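Local coordinates for beta-1,4-galactanase (Thielavia heterothallica, PDB 1HJS), which hydrolyses the beta-1,4-galactosidic linkages of type I arabinogalactans as a family 53 glycoside hydrolase of clan GH-A, at residues N118-Q121 against Q126-I129; A64-A69 against L74-D79; R5-S10 against N34-N39; A138-P143 against R155-A160; W183-Q188 against A234-K239. All coordinates share one frame; numbering follows the deposited sequence. Where two conformers were deposited one is given.

Overall arrangement
From the N terminus, contact 3 comes first, joining the opening barrel strand 4-8 to helix 32-38 and closing a loop of 23 residues. Contact 2 follows, where helix 59-71 turns back onto strand 75-80, and contact 1 repeats the helix-to-strand return from helix 102-122 toward strand 129-132. Contact 4 folds the excursion 139-140 onto helix 150-165. Contact 5, the longest closure with 45 residues between its segments, pairs helix 185-196 with helix 223-237. All five lie in series, none nested or crossing. Contact 2 touches both contact 1 and contact 3, whereas contact 5 lies across the chain's centre from contacts 2 and 3.

Contact 1 of 5, residues N118-Q121 against Q126-I129; sequences NKLQ and QPTI
Gln-126 and Gln-121, the two residues that bury the most surface against the opposite segment, meet through their side-chain amides. Gln-126 NE2 donates to Gln-121 OE1 over 3.0 Å, with an N-H...O angle of 156°. The acceptor lies close to the amide plane of Gln-126, but the donor stands above the carbonyl plane of Gln-121, and the two amide planes are turned 45° against each other. Both chains bend at chi2. In Gln-121 the first step runs opposite the backbone N (chi1 171°), and the bend after it carries the amide across toward the loop; Gln-126 CG also comes to 3.4 Å from Gln-121 OE1. That oxygen also accepts from the backbone N of Ser-170, so two donors hold it. With an alanine at Gln-121, Gln-126 NE2 and the Ser-170 amide would probably both lose this shared acceptor, and the Gln-126 amide would be freer to turn. Deeper in, Leu-120 CD1 faces Pro-127 CG at 4.5 Å, a light apolar touch between two buried side chains. The contact, one amide bond and this apolar touch, sits at the turn that returns the chain from a helix to the next strand of the TIM barrel. Leu-120 also rests on Ile-63 of helix 59-71, and Pro-127 on Ile-78 of strand 75-80. Helix 102-122 is thus fitted beside the preceding helix, while the loop leads into strand 129-132, where Ile-129 pairs through its backbone with Ile-78.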
# COMPACT_ATOMS: atom_id res chain seq x y z
N ASN A 118 -3.61 -14.53 -13.49
CA ASN A 118 -4.49 -15.60 -13.95
C ASN A 118 -4.94 -16.47 -12.78
O ASN A 118 -6.09 -16.91 -12.73
CB ASN A 118 -3.79 -16.47 -15.00
CG ASN A 118 -3.60 -15.75 -16.32
OD1 ASN A 118 -4.37 -14.85 -16.66
ND2 ASN A 118 -2.58 -16.16 -17.07
N LYS A 119 -4.04 -16.73 -11.84
CA LYS A 119 -4.39 -17.55 -10.68
C LYS A 119 -5.41 -16.83 -9.81
O LYS A 119 -6.29 -17.45 -9.23
CB LYS A 119 -3.14 -17.89 -9.87
CG LYS A 119 -2.24 -18.90 -10.58
CD LYS A 119 -0.98 -19.21 -9.79
CE LYS A 119 -0.12 -20.24 -10.52
NZ LYS A 119 1.22 -20.39 -9.89
N LEU A 120 -5.30 -15.50 -9.74
CA LEU A 120 -6.25 -14.72 -8.96
C LEU A 120 -7.61 -14.82 -9.65
O LEU A 120 -8.63 -15.08 -9.01
CB LEU A 120 -5.80 -13.26 -8.89
CG LEU A 120 -4.65 -13.00 -7.92
CD1 LEU A 120 -4.04 -11.62 -8.17
CD2 LEU A 120 -5.17 -13.10 -6.49
N GLN A 121 -7.61 -14.62 -10.97
CA GLN A 121 -8.84 -14.71 -11.76
C GLN A 121 -9.50 -16.07 -11.56
O GLN A 121 -10.71 -16.16 -11.34
CB GLN A 121 -8.52 -14.49 -13.24
CG GLN A 121 -9.66 -14.76 -14.21
CD GLN A 121 -10.89 -13.90 -13.96
OE1 GLN A 121 -10.78 -12.76 -13.51
NE2 GLN A 121 -12.06 -14.44 -14.27
N GLN A 126 -10.81 -10.58 -8.50
CA GLN A 126 -10.47 -9.53 -9.45
C GLN A 126 -10.14 -8.29 -8.64
O GLN A 126 -11.02 -7.49 -8.31
CB GLN A 126 -11.64 -9.23 -10.39
CG GLN A 126 -11.99 -10.34 -11.37
CD GLN A 126 -12.88 -11.40 -10.75
OE1 GLN A 126 -13.79 -11.09 -9.98
NE2 GLN A 126 -12.63 -12.66 -11.10
N PRO A 127 -8.86 -8.10 -8.28
CA PRO A 127 -8.52 -6.91 -7.50
C PRO A 127 -8.91 -5.62 -8.20
O PRO A 127 -8.89 -5.53 -9.43
CB PRO A 127 -7.00 -7.05 -7.30
CG PRO A 127 -6.56 -7.93 -8.42
CD PRO A 127 -7.68 -8.93 -8.56
N THR A 128 -9.30 -4.62 -7.42
CA THR A 128 -9.68 -3.34 -7.99
C THR A 128 -8.42 -2.54 -8.28
O THR A 128 -8.41 -1.67 -9.15
CB THR A 128 -10.59 -2.54 -7.02
OG1 THR A 128 -10.00 -2.53 -5.72
CG2 THR A 128 -11.96 -3.18 -6.95
N ILE A 129 -7.35 -2.86 -7.55
CA ILE A 129 -6.07 -2.18 -7.70
C ILE A 129 -4.91 -3.16 -7.60
O ILE A 129 -4.93 -4.10 -6.80
CB ILE A 129 -5.85 -1.12 -6.59
CG1 ILE A 129 -6.98 -0.08 -6.61
CG2 ILE A 129 -4.49 -0.43 -6.77
CD1 ILE A 129 -6.89 0.93 -5.47

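Contact 2 of 5, residues A64-A69 against L74-D79; sequences AIAKRA and LGVYID
The backbones draw together near the end of helix 59-71, where the CA atoms of Ala-69 and Leu-74 are 5.1 Å apart and Leu-74 N donates to Ala-69 O over 2.9 Å, at an N-H...O angle of 160°. One helical turn back, the CA atoms of Ala-66 and Val-76 are separated by 6.5 Å. Small side chains allow this closeness. Ala-69 CB is the methyl at the middle of the contact: it meets Val-76 CG2 at 4.0 Å and Leu-74 CB at 4.2 Å. The same Val-76 methyl reaches Ala-66 CB, also at 4.2 Å, and therefore sits against both alanines. Val-76 places CG1 opposite the backbone N (chi1 179°), which leaves CG2 as the branch turned to the helix. Leu-74 CB passes 3.4 Å from Ala-69 O, beside the bond made by its own backbone N. This is the second half of a right-handed beta-alpha-beta crossover of the TIM barrel, made by strand 43-48, helix 59-71 and strand 75-80. Ala-69 and Leu-74 both touch Val-44 of the first strand, and Trp-9 lies against Ala-69. Apart from one backbone bond, the chemistry is that of methyl groups in a buried layer: the helix is held to the outer surface of the barrel by shape and apolar burial, with that single bond tying Ala-69 O to the residue that leads into the strand.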
# COMPACT_ATOMS: atom_id res chain seq x y z
N ALA A 64 -6.28 -16.85 -0.20
CA ALA A 64 -7.12 -17.27 0.92
C ALA A 64 -7.79 -16.08 1.61
O ALA A 64 -9.01 -16.10 1.84
CB ALA A 64 -6.30 -18.06 1.92
N ILE A 65 -7.03 -15.04 1.94
CA ILE A 65 -7.65 -13.90 2.60
C ILE A 65 -8.44 -13.02 1.63
O ILE A 65 -9.39 -12.36 2.03
CB ILE A 65 -6.62 -13.05 3.39
CG1 ILE A 65 -5.54 -12.48 2.46
CG2 ILE A 65 -5.98 -13.90 4.47
CD1 ILE A 65 -4.57 -11.55 3.19
N ALA A 66 -8.05 -13.03 0.35
CA ALA A 66 -8.79 -12.25 -0.64
C ALA A 66 -10.21 -12.80 -0.76
O ALA A 66 -11.17 -12.04 -0.91
CB ALA A 66 -8.09 -12.31 -1.99
N LYS A 67 -10.35 -14.13 -0.70
CA LYS A 67 -11.66 -14.76 -0.76
C LYS A 67 -12.50 -14.30 0.43
O LYS A 67 -13.69 -14.05 0.30
CB LYS A 67 -11.53 -16.29 -0.76
CG LYS A 67 -11.05 -16.88 -2.06
CD LYS A 67 -10.80 -18.37 -1.89
CE LYS A 67 -10.40 -19.02 -3.19
NZ LYS A 67 -10.07 -20.47 -3.00
N ARG A 68 -11.86 -14.19 1.59
CA ARG A 68 -12.55 -13.77 2.80
C ARG A 68 -12.98 -12.32 2.67
O ARG A 68 -14.08 -11.95 3.09
CB ARG A 68 -11.64 -13.94 4.03
CG ARG A 68 -11.51 -15.38 4.49
CD ARG A 68 -10.45 -15.53 5.58
NE ARG A 68 -10.69 -14.65 6.72
CZ ARG A 68 -9.90 -14.58 7.79
NH1 ARG A 68 -8.82 -15.35 7.87
NH2 ARG A 68 -10.20 -13.75 8.77
N ALA A 69 -12.12 -11.49 2.09
CA ALA A 69 -12.43 -10.08 1.91
C ALA A 69 -13.63 -9.96 0.97
O ALA A 69 -14.57 -9.21 1.24
CB ALA A 69 -11.22 -9.34 1.31
N LEU A 74 -15.68 -6.64 0.45
CA LEU A 74 -14.54 -5.74 0.34
C LEU A 74 -13.74 -5.93 -0.94
O LEU A 74 -13.51 -7.06 -1.36
CB LEU A 74 -13.60 -5.94 1.54
CG LEU A 74 -14.18 -5.76 2.94
CD1 LEU A 74 -13.14 -6.17 3.99
CD2 LEU A 74 -14.60 -4.31 3.14
N GLY A 75 -13.33 -4.83 -1.56
CA GLY A 75 -12.53 -4.91 -2.76
C GLY A 75 -11.11 -5.27 -2.34
O GLY A 75 -10.75 -5.10 -1.18
N VAL A 76 -10.30 -5.75 -3.28
CA VAL A 76 -8.93 -6.13 -2.96
C VAL A 76 -7.89 -5.36 -3.77
O VAL A 76 -8.01 -5.23 -4.99
CB VAL A 76 -8.73 -7.65 -3.16
CG1 VAL A 76 -7.28 -8.03 -2.85
CG2 VAL A 76 -9.68 -8.41 -2.25
N TYR A 77 -6.87 -4.88 -3.07
CA TYR A 77 -5.77 -4.13 -3.66
C TYR A 77 -4.53 -5.00 -3.46
O TYR A 77 -4.07 -5.19 -2.33
CB TYR A 77 -5.67 -2.78 -2.92
CG TYR A 77 -4.40 -1.94 -3.06
CD1 TYR A 77 -3.27 -2.39 -3.75
CD2 TYR A 77 -4.31 -0.71 -2.40
CE1 TYR A 77 -2.08 -1.62 -3.78
CE2 TYR A 77 -3.14 0.05 -2.41
CZ TYR A 77 -2.03 -0.41 -3.10
OH TYR A 77 -0.87 0.32 -3.04
N ILE A 78 -4.04 -5.57 -4.55
CA ILE A 78 -2.86 -6.43 -4.50
C ILE A 78 -1.59 -5.60 -4.67
O ILE A 78 -1.43 -4.87 -5.64
CB ILE A 78 -2.91 -7.50 -5.62
CG1 ILE A 78 -4.01 -8.52 -5.32
CG2 ILE A 78 -1.55 -8.19 -5.76
CD1 ILE A 78 -3.76 -9.37 -4.09
N ASP A 79 -0.68 -5.73 -3.71
CA ASP A 79 0.58 -5.01 -3.73
C ASP A 79 1.74 -5.97 -3.96
O ASP A 79 2.22 -6.61 -3.04
CB ASP A 79 0.76 -4.26 -2.40
CG ASP A 79 2.12 -3.60 -2.25
OD1 ASP A 79 2.84 -3.45 -3.26
OD2 ASP A 79 2.46 -3.22 -1.11

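Contact 3 of 5, residues R5-S10 against N34-N39; sequences RGVDWS and NILAAN. With SO4 (sulfate ion), chain H.
The layer between the TIM barrel and its surrounding helices is where Val-7 and Trp-9 meet Leu-36 of helix 32-38. Val-7 CG2 and Leu-36 CD1 approach tip to tip at 3.8 Å, and the second leucine methyl, CD2, lies 4.0 Å from the same Val-7 CG2. With CG1 anti to the carbonyl carbon (chi1 -56°), CG2 is left between backbone N and carbonyl carbon, pointing at the helix. Leu-36 CD1 also comes to Trp-9 CE3 at 4.1 Å, meeting the indole at a slant, so this one methyl is shared by both residues. Trp-9 NE1 is engaged elsewhere, donating to Gln-46 OE1. Strand 4-8 is the first strand of the eight-stranded parallel barrel, with 43-48 on one flank and 290-296 on the other, and Leu-36 also touches Val-44. On the far side of the strand from Leu-36, Asp-8 forms a salt bridge with Arg-45, while its OD1 accepts from Ser-10 N over 3.1 Å, making an Asx turn, and from Ser-10 OG. At the opposite strand end Arg-5 holds a sulfate, probably from the crystallisation liquor. NH2 donates almost straight to sulfate O3 at 2.6 Å, the sulfur lying in the guanidinium plane at its edge, and NH1 adds a weak bond to O2 at 3.3 Å. A leucine in place of Arg-5 would probably leave the sulfate without these donors and Gly-40 O without the hydrogen bond from Arg-5 NE.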
# COMPACT_ATOMS: atom_id res chain seq x y z
N ARG A 5 -11.71 3.47 0.66
CA ARG A 5 -11.51 3.72 2.08
C ARG A 5 -10.97 2.39 2.56
O ARG A 5 -11.73 1.44 2.77
CB ARG A 5 -12.85 4.01 2.77
CG ARG A 5 -13.58 5.24 2.25
CD ARG A 5 -14.83 5.51 3.09
NE ARG A 5 -15.72 4.35 3.11
CZ ARG A 5 -16.57 4.03 2.14
NH1 ARG A 5 -16.66 4.80 1.06
NH2 ARG A 5 -17.31 2.94 2.24
N GLY A 6 -9.65 2.28 2.73
CA GLY A 6 -9.13 1.00 3.15
C GLY A 6 -8.03 0.91 4.17
O GLY A 6 -7.58 1.90 4.76
N VAL A 7 -7.60 -0.33 4.39
CA VAL A 7 -6.53 -0.64 5.31
C VAL A 7 -5.76 -1.80 4.69
O VAL A 7 -6.30 -2.54 3.86
CB VAL A 7 -7.05 -1.10 6.70
CG1 VAL A 7 -7.97 -0.06 7.30
CG2 VAL A 7 -7.77 -2.46 6.58
N ASP A 8 -4.50 -1.93 5.07
CA ASP A 8 -3.70 -3.05 4.62
C ASP A 8 -3.86 -4.03 5.78
O ASP A 8 -3.47 -3.73 6.91
CB ASP A 8 -2.24 -2.63 4.46
CG ASP A 8 -1.37 -3.74 3.91
OD1 ASP A 8 -1.42 -4.86 4.45
OD2 ASP A 8 -0.63 -3.50 2.93
N TRP A 9 -4.45 -5.20 5.52
CA TRP A 9 -4.68 -6.17 6.58
C TRP A 9 -3.89 -7.46 6.37
O TRP A 9 -4.24 -8.51 6.91
CB TRP A 9 -6.18 -6.48 6.66
CG TRP A 9 -6.69 -7.42 5.59
CD1 TRP A 9 -6.29 -7.47 4.28
CD2 TRP A 9 -7.69 -8.43 5.74
NE1 TRP A 9 -6.98 -8.46 3.62
CE2 TRP A 9 -7.85 -9.06 4.49
CE3 TRP A 9 -8.48 -8.87 6.82
CZ2 TRP A 9 -8.76 -10.10 4.28
CZ3 TRP A 9 -9.39 -9.91 6.62
CH2 TRP A 9 -9.52 -10.51 5.35
N SER A 10 -2.81 -7.37 5.60
CA SER A 10 -1.97 -8.52 5.27
C SER A 10 -1.67 -9.51 6.40
O SER A 10 -1.73 -10.72 6.19
CB SER A 10 -0.64 -8.04 4.67
OG SER A 10 -0.86 -7.19 3.56
N ASN A 34 -15.17 -8.62 8.65
CA ASN A 34 -16.51 -8.13 8.93
C ASN A 34 -16.46 -6.90 9.83
O ASN A 34 -17.28 -6.00 9.71
CB ASN A 34 -17.36 -9.24 9.57
CG ASN A 34 -17.49 -10.45 8.67
OD1 ASN A 34 -17.84 -10.33 7.50
ND2 ASN A 34 -17.21 -11.62 9.21
N ILE A 35 -15.49 -6.88 10.74
CA ILE A 35 -15.32 -5.73 11.62
C ILE A 35 -14.94 -4.53 10.75
O ILE A 35 -15.49 -3.44 10.90
CB ILE A 35 -14.21 -5.98 12.66
CG1 ILE A 35 -14.63 -7.11 13.60
CG2 ILE A 35 -13.92 -4.70 13.44
CD1 ILE A 35 -13.55 -7.52 14.60
N LEU A 36 -13.99 -4.74 9.84
CA LEU A 36 -13.55 -3.67 8.95
C LEU A 36 -14.71 -3.14 8.10
O LEU A 36 -14.92 -1.93 8.00
CB LEU A 36 -12.43 -4.17 8.03
CG LEU A 36 -11.12 -4.57 8.72
CD1 LEU A 36 -10.18 -5.21 7.71
CD2 LEU A 36 -10.47 -3.33 9.36
N ALA A 37 -15.47 -4.06 7.51
CA ALA A 37 -16.61 -3.68 6.68
C ALA A 37 -17.63 -2.89 7.49
O ALA A 37 -18.18 -1.90 7.00
CB ALA A 37 -17.26 -4.93 6.08
N ALA A 38 -17.88 -3.32 8.72
CA ALA A 38 -18.86 -2.66 9.58
C ALA A 38 -18.43 -1.24 9.93
O ALA A 38 -19.27 -0.38 10.21
CB ALA A 38 -19.08 -3.47 10.85
N ASN A 39 -17.12 -0.99 9.89
CA ASN A 39 -16.62 0.34 10.22
C ASN A 39 -16.34 1.25 9.02
O ASN A 39 -15.64 2.25 9.15
CB ASN A 39 -15.37 0.23 11.09
CG ASN A 39 -15.69 -0.17 12.52
OD1 ASN A 39 -15.88 -1.35 12.82
ND2 ASN A 39 -15.78 0.81 13.40
S SO4 H . -18.94 2.44 -1.08
O1 SO4 H . -20.41 3.07 -1.40
O2 SO4 H . -18.01 3.39 -1.64
O3 SO4 H . -18.81 2.27 0.20
O4 SO4 H . -18.93 1.24 -1.87

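Contact 4 of 5, residues A138-P143 against R155-A160; sequences AGLLWP and RLLHSA
Leu-140 overlaps Leu-156 side by side, the two side chains running antiparallel, with Leu-140 CD2 4.2 Å from Leu-156 CD1. The contact belongs to the TIM barrel's beta-alpha connection after strand 129-132: a short, weakly bonded antiparallel pair, 139-140 with 145-146, is folded back onto helix 150-165. Leu-140 takes an uncommon first torsion, with CG wedged between backbone N and carbonyl carbon (chi1 71°), and from there its two methyls diverge. CD2 goes to Leu-156, while CD1 comes to Leu-157 CD2 at 4.3 Å, so one leucine bridges two consecutive residues of the helix. Leu-141, just after it, has left-handed backbone angles (phi 41°) and also turns its side chain to the helix, bringing CD1 to Leu-156 CD1 at 4.2 Å. That Leu-156 methyl is thus met by Leu-140 and Leu-141 together. All four leucines are buried, and the distances describe ordinary methyl packing in which shape rather than polar bonding sets the fit. Around them, Leu-141 reaches Leu-109 of helix 102-122, and Leu-157 rests on Ile-132 of the barrel strand. The side chain of Glu-135, the probable proton donor, is about 9 Å from that of Leu-140, so this apolar cluster lies near the catalytic end of the barrel. The excursion is braced internally as well: Trp-142 NE1 donates to Ala-138 O over 3.0 Å, reaching it from above the carbonyl plane.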
# COMPACT_ATOMS: atom_id res chain seq x y z
N ALA A 138 13.59 3.85 -5.36
CA ALA A 138 14.99 3.60 -5.68
C ALA A 138 15.04 2.44 -6.67
O ALA A 138 16.06 1.76 -6.81
CB ALA A 138 15.77 3.27 -4.41
N GLY A 139 13.93 2.21 -7.35
CA GLY A 139 13.85 1.14 -8.33
C GLY A 139 13.31 -0.15 -7.74
O GLY A 139 12.72 -0.17 -6.66
N LEU A 140 13.52 -1.24 -8.47
CA LEU A 140 13.06 -2.56 -8.04
C LEU A 140 13.99 -3.62 -8.61
O LEU A 140 14.84 -3.31 -9.44
CB LEU A 140 11.64 -2.82 -8.55
CG LEU A 140 11.50 -3.05 -10.07
CD1 LEU A 140 10.13 -3.64 -10.37
CD2 LEU A 140 11.70 -1.74 -10.82
N LEU A 141 13.82 -4.86 -8.16
CA LEU A 141 14.63 -5.97 -8.65
C LEU A 141 16.09 -5.57 -8.82
O LEU A 141 16.64 -5.60 -9.92
CB LEU A 141 14.05 -6.45 -9.99
CG LEU A 141 12.59 -6.94 -9.88
CD1 LEU A 141 11.95 -7.02 -11.25
CD2 LEU A 141 12.57 -8.29 -9.20
N TRP A 142 16.72 -5.19 -7.71
CA TRP A 142 18.12 -4.76 -7.72
C TRP A 142 19.08 -5.88 -8.06
O TRP A 142 18.83 -7.05 -7.75
CB TRP A 142 18.49 -4.20 -6.34
CG TRP A 142 17.78 -2.95 -5.96
CD1 TRP A 142 16.93 -2.22 -6.74
CD2 TRP A 142 17.88 -2.26 -4.72
NE1 TRP A 142 16.50 -1.10 -6.05
CE2 TRP A 142 17.07 -1.11 -4.81
CE3 TRP A 142 18.59 -2.50 -3.53
CZ2 TRP A 142 16.95 -0.20 -3.76
CZ3 TRP A 142 18.46 -1.59 -2.48
CH2 TRP A 142 17.65 -0.45 -2.60
N PRO A 143 20.22 -5.54 -8.69
CA PRO A 143 20.62 -4.17 -9.07
C PRO A 143 20.12 -3.82 -10.46
O PRO A 143 20.30 -2.69 -10.92
CB PRO A 143 22.15 -4.21 -9.04
CG PRO A 143 22.53 -5.66 -8.72
CD PRO A 143 21.30 -6.49 -8.97
N ARG A 155 11.53 -0.40 -18.56
CA ARG A 155 11.32 -1.66 -19.25
C ARG A 155 10.66 -2.70 -18.35
O ARG A 155 9.72 -3.40 -18.76
CB ARG A 155 12.65 -2.19 -19.77
CG ARG A 155 12.57 -3.55 -20.42
CD ARG A 155 12.98 -3.49 -21.88
NE ARG A 155 13.80 -4.63 -22.24
CZ ARG A 155 15.12 -4.58 -22.42
NH1 ARG A 155 15.78 -3.44 -22.29
NH2 ARG A 155 15.78 -5.69 -22.73
N LEU A 156 11.15 -2.80 -17.12
CA LEU A 156 10.59 -3.75 -16.17
C LEU A 156 9.13 -3.42 -15.86
O LEU A 156 8.27 -4.30 -15.88
CB LEU A 156 11.42 -3.75 -14.88
CG LEU A 156 12.83 -4.35 -14.99
CD1 LEU A 156 13.62 -4.06 -13.72
CD2 LEU A 156 12.73 -5.86 -15.22
N LEU A 157 8.85 -2.15 -15.58
CA LEU A 157 7.48 -1.73 -15.26
C LEU A 157 6.55 -1.96 -16.45
O LEU A 157 5.38 -2.31 -16.27
CB LEU A 157 7.46 -0.27 -14.81
CG LEU A 157 8.19 -0.01 -13.48
CD1 LEU A 157 8.16 1.47 -13.15
CD2 LEU A 157 7.53 -0.82 -12.37
N HIS A 158 7.06 -1.76 -17.66
CA HIS A 158 6.26 -1.98 -18.87
C HIS A 158 5.86 -3.45 -18.94
O HIS A 158 4.72 -3.79 -19.24
CB HIS A 158 7.05 -1.59 -20.12
CG HIS A 158 6.30 -1.80 -21.40
ND1 HIS A 158 5.24 -1.01 -21.79
CD2 HIS A 158 6.46 -2.73 -22.38
CE1 HIS A 158 4.78 -1.43 -22.96
NE2 HIS A 158 5.50 -2.47 -23.34
N SER A 159 6.82 -4.33 -18.64
CA SER A 159 6.58 -5.77 -18.66
C SER A 159 5.57 -6.18 -17.60
O SER A 159 4.68 -6.99 -17.86
CB SER A 159 7.89 -6.53 -18.45
OG SER A 159 8.77 -6.33 -19.54
N ALA A 160 5.71 -5.62 -16.40
CA ALA A 160 4.80 -5.93 -15.30
C ALA A 160 3.39 -5.47 -15.65
O ALA A 160 2.42 -6.21 -15.46
CB ALA A 160 5.27 -5.24 -14.01

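Contact 5 of 5, residues W183-Q188 against A234-K239; sequences WDWGTQ and AKTWNK
Trp-185 and Trp-237 make the tight part of this contact, their six-membered rings crossing obliquely with CZ3 of Trp-185 at 3.9 Å from CZ3 of Trp-237. Trp-185 CH2 is scarcely farther, 4.0 Å from that same Trp-237 CZ3. The first torsion of Trp-185 sends its indole opposite the backbone N (chi1 165°), which lets the ring span helices whose nearest CA atoms, Gln-188 CA and Thr-236 CA, are 11.0 Å apart. Trp-237 is steadied from its own helix: Thr-236 CG2 sits 3.3 Å above the ring plane, over the centre of one face. Deeper still, Gln-188 O approaches Trp-237 CH2 at 4.4 Å. The outer side is more open to solvent. There the exposed Thr-236 buries little surface, although its OG1 comes to 3.7 Å from Trp-185 CH2, and its polar partners lie elsewhere: Asn-232 O, and a di(hydroxyethyl)ether probably from the crystallisation liquor. At the start of helix 185-196, Asp-184 is the N-cap; its OD1 accepts a weak capping bond from Thr-187 N, and its OD2 takes the Thr-187 hydroxyl at 2.6 Å. The contact joins two outer helices of the TIM barrel. Trp-185 rests on Ser-229 and Met-233 of helix 223-237, Trp-237 reaches back to Tyr-192 and Leu-196 of helix 185-196, and both Trp-237 and Gln-188 touch strand 208-212 of the barrel.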
# COMPACT_ATOMS: atom_id res chain seq x y z
N TRP A 183 5.00 13.38 0.36
CA TRP A 183 5.15 14.82 0.61
C TRP A 183 6.33 15.42 -0.15
O TRP A 183 6.42 16.64 -0.29
CB TRP A 183 5.37 15.06 2.11
CG TRP A 183 6.49 14.24 2.67
CD1 TRP A 183 6.39 13.01 3.26
CD2 TRP A 183 7.89 14.56 2.66
NE1 TRP A 183 7.63 12.54 3.60
CE2 TRP A 183 8.57 13.47 3.25
CE3 TRP A 183 8.63 15.66 2.20
CZ2 TRP A 183 9.96 13.45 3.39
CZ3 TRP A 183 10.02 15.64 2.35
CH2 TRP A 183 10.67 14.54 2.94
N ASP A 184 7.23 14.57 -0.62
CA ASP A 184 8.43 15.01 -1.33
C ASP A 184 8.22 15.16 -2.83
O ASP A 184 8.54 14.25 -3.60
CB ASP A 184 9.56 14.01 -1.06
CG ASP A 184 10.91 14.48 -1.58
OD1 ASP A 184 10.96 15.53 -2.25
OD2 ASP A 184 11.91 13.78 -1.33
N TRP A 185 7.69 16.30 -3.24
CA TRP A 185 7.44 16.57 -4.66
C TRP A 185 8.70 16.41 -5.51
O TRP A 185 8.66 15.81 -6.58
CB TRP A 185 6.85 17.98 -4.85
CG TRP A 185 6.89 18.47 -6.27
CD1 TRP A 185 7.52 19.60 -6.73
CD2 TRP A 185 6.30 17.85 -7.42
NE1 TRP A 185 7.35 19.71 -8.09
CE2 TRP A 185 6.60 18.66 -8.54
CE3 TRP A 185 5.53 16.69 -7.61
CZ2 TRP A 185 6.17 18.34 -9.83
CZ3 TRP A 185 5.10 16.38 -8.90
CH2 TRP A 185 5.42 17.20 -9.99
N GLY A 186 9.81 16.97 -5.03
CA GLY A 186 11.05 16.88 -5.78
C GLY A 186 11.39 15.46 -6.20
O GLY A 186 11.77 15.22 -7.34
N THR A 187 11.23 14.52 -5.28
CA THR A 187 11.54 13.13 -5.57
C THR A 187 10.49 12.49 -6.48
O THR A 187 10.84 11.75 -7.40
CB THR A 187 11.70 12.32 -4.27
OG1 THR A 187 12.82 12.83 -3.54
CG2 THR A 187 11.93 10.84 -4.58
N GLN A 188 9.21 12.76 -6.22
CA GLN A 188 8.15 12.20 -7.06
C GLN A 188 8.40 12.65 -8.50
O GLN A 188 8.37 11.84 -9.43
CB GLN A 188 6.77 12.72 -6.61
CG GLN A 188 6.33 12.33 -5.19
CD GLN A 188 6.09 10.84 -5.01
OE1 GLN A 188 5.50 10.19 -5.88
NE2 GLN A 188 6.52 10.31 -3.88
N ALA A 234 -0.86 15.55 -9.71
CA ALA A 234 -2.14 15.51 -10.41
C ALA A 234 -2.16 16.36 -11.67
O ALA A 234 -2.60 15.92 -12.73
CB ALA A 234 -3.26 15.96 -9.47
N LYS A 235 -1.68 17.59 -11.58
CA LYS A 235 -1.72 18.43 -12.76
C LYS A 235 -0.65 18.09 -13.79
O LYS A 235 -0.79 18.43 -14.96
CB LYS A 235 -1.63 19.90 -12.36
CG LYS A 235 -0.24 20.40 -12.25
CD LYS A 235 -0.13 21.75 -12.91
CE LYS A 235 -0.25 22.86 -11.89
NZ LYS A 235 0.13 24.18 -12.46
N THR A 236 0.41 17.41 -13.37
CA THR A 236 1.47 17.04 -14.31
C THR A 236 1.11 15.80 -15.13
O THR A 236 1.28 15.80 -16.35
CB THR A 236 2.82 16.75 -13.60
OG1 THR A 236 3.23 17.90 -12.84
CG2 THR A 236 3.90 16.44 -14.63
N TRP A 237 0.62 14.76 -14.46
CA TRP A 237 0.29 13.51 -15.13
C TRP A 237 -1.19 13.10 -15.16
O TRP A 237 -1.56 12.13 -15.83
CB TRP A 237 1.14 12.39 -14.54
CG TRP A 237 2.61 12.64 -14.74
CD1 TRP A 237 3.30 12.57 -15.91
CD2 TRP A 237 3.55 13.05 -13.74
NE1 TRP A 237 4.61 12.92 -15.72
CE2 TRP A 237 4.79 13.22 -14.39
CE3 TRP A 237 3.47 13.30 -12.37
CZ2 TRP A 237 5.94 13.64 -13.71
CZ3 TRP A 237 4.61 13.71 -11.69
CH2 TRP A 237 5.83 13.87 -12.37
N ASN A 238 -2.03 13.81 -14.41
CA ASN A 238 -3.47 13.56 -14.38
C ASN A 238 -3.89 12.11 -14.12
O ASN A 238 -4.84 11.62 -14.73
CB ASN A 238 -4.09 14.04 -15.70
CG ASN A 238 -5.61 14.03 -15.68
OD1 ASN A 238 -6.25 13.61 -16.64
ND2 ASN A 238 -6.20 14.52 -14.59
N LYS A 239 -3.19 11.43 -13.21
CA LYS A 239 -3.53 10.04 -12.88
C LYS A 239 -4.32 10.03 -11.58
O LYS A 239 -4.30 11.01 -10.84
CB LYS A 239 -2.26 9.21 -12.69
CG LYS A 239 -1.47 8.94 -13.96
CD LYS A 239 -2.31 8.15 -14.95
CE LYS A 239 -1.54 7.84 -16.22
NZ LYS A 239 -2.39 7.07 -17.18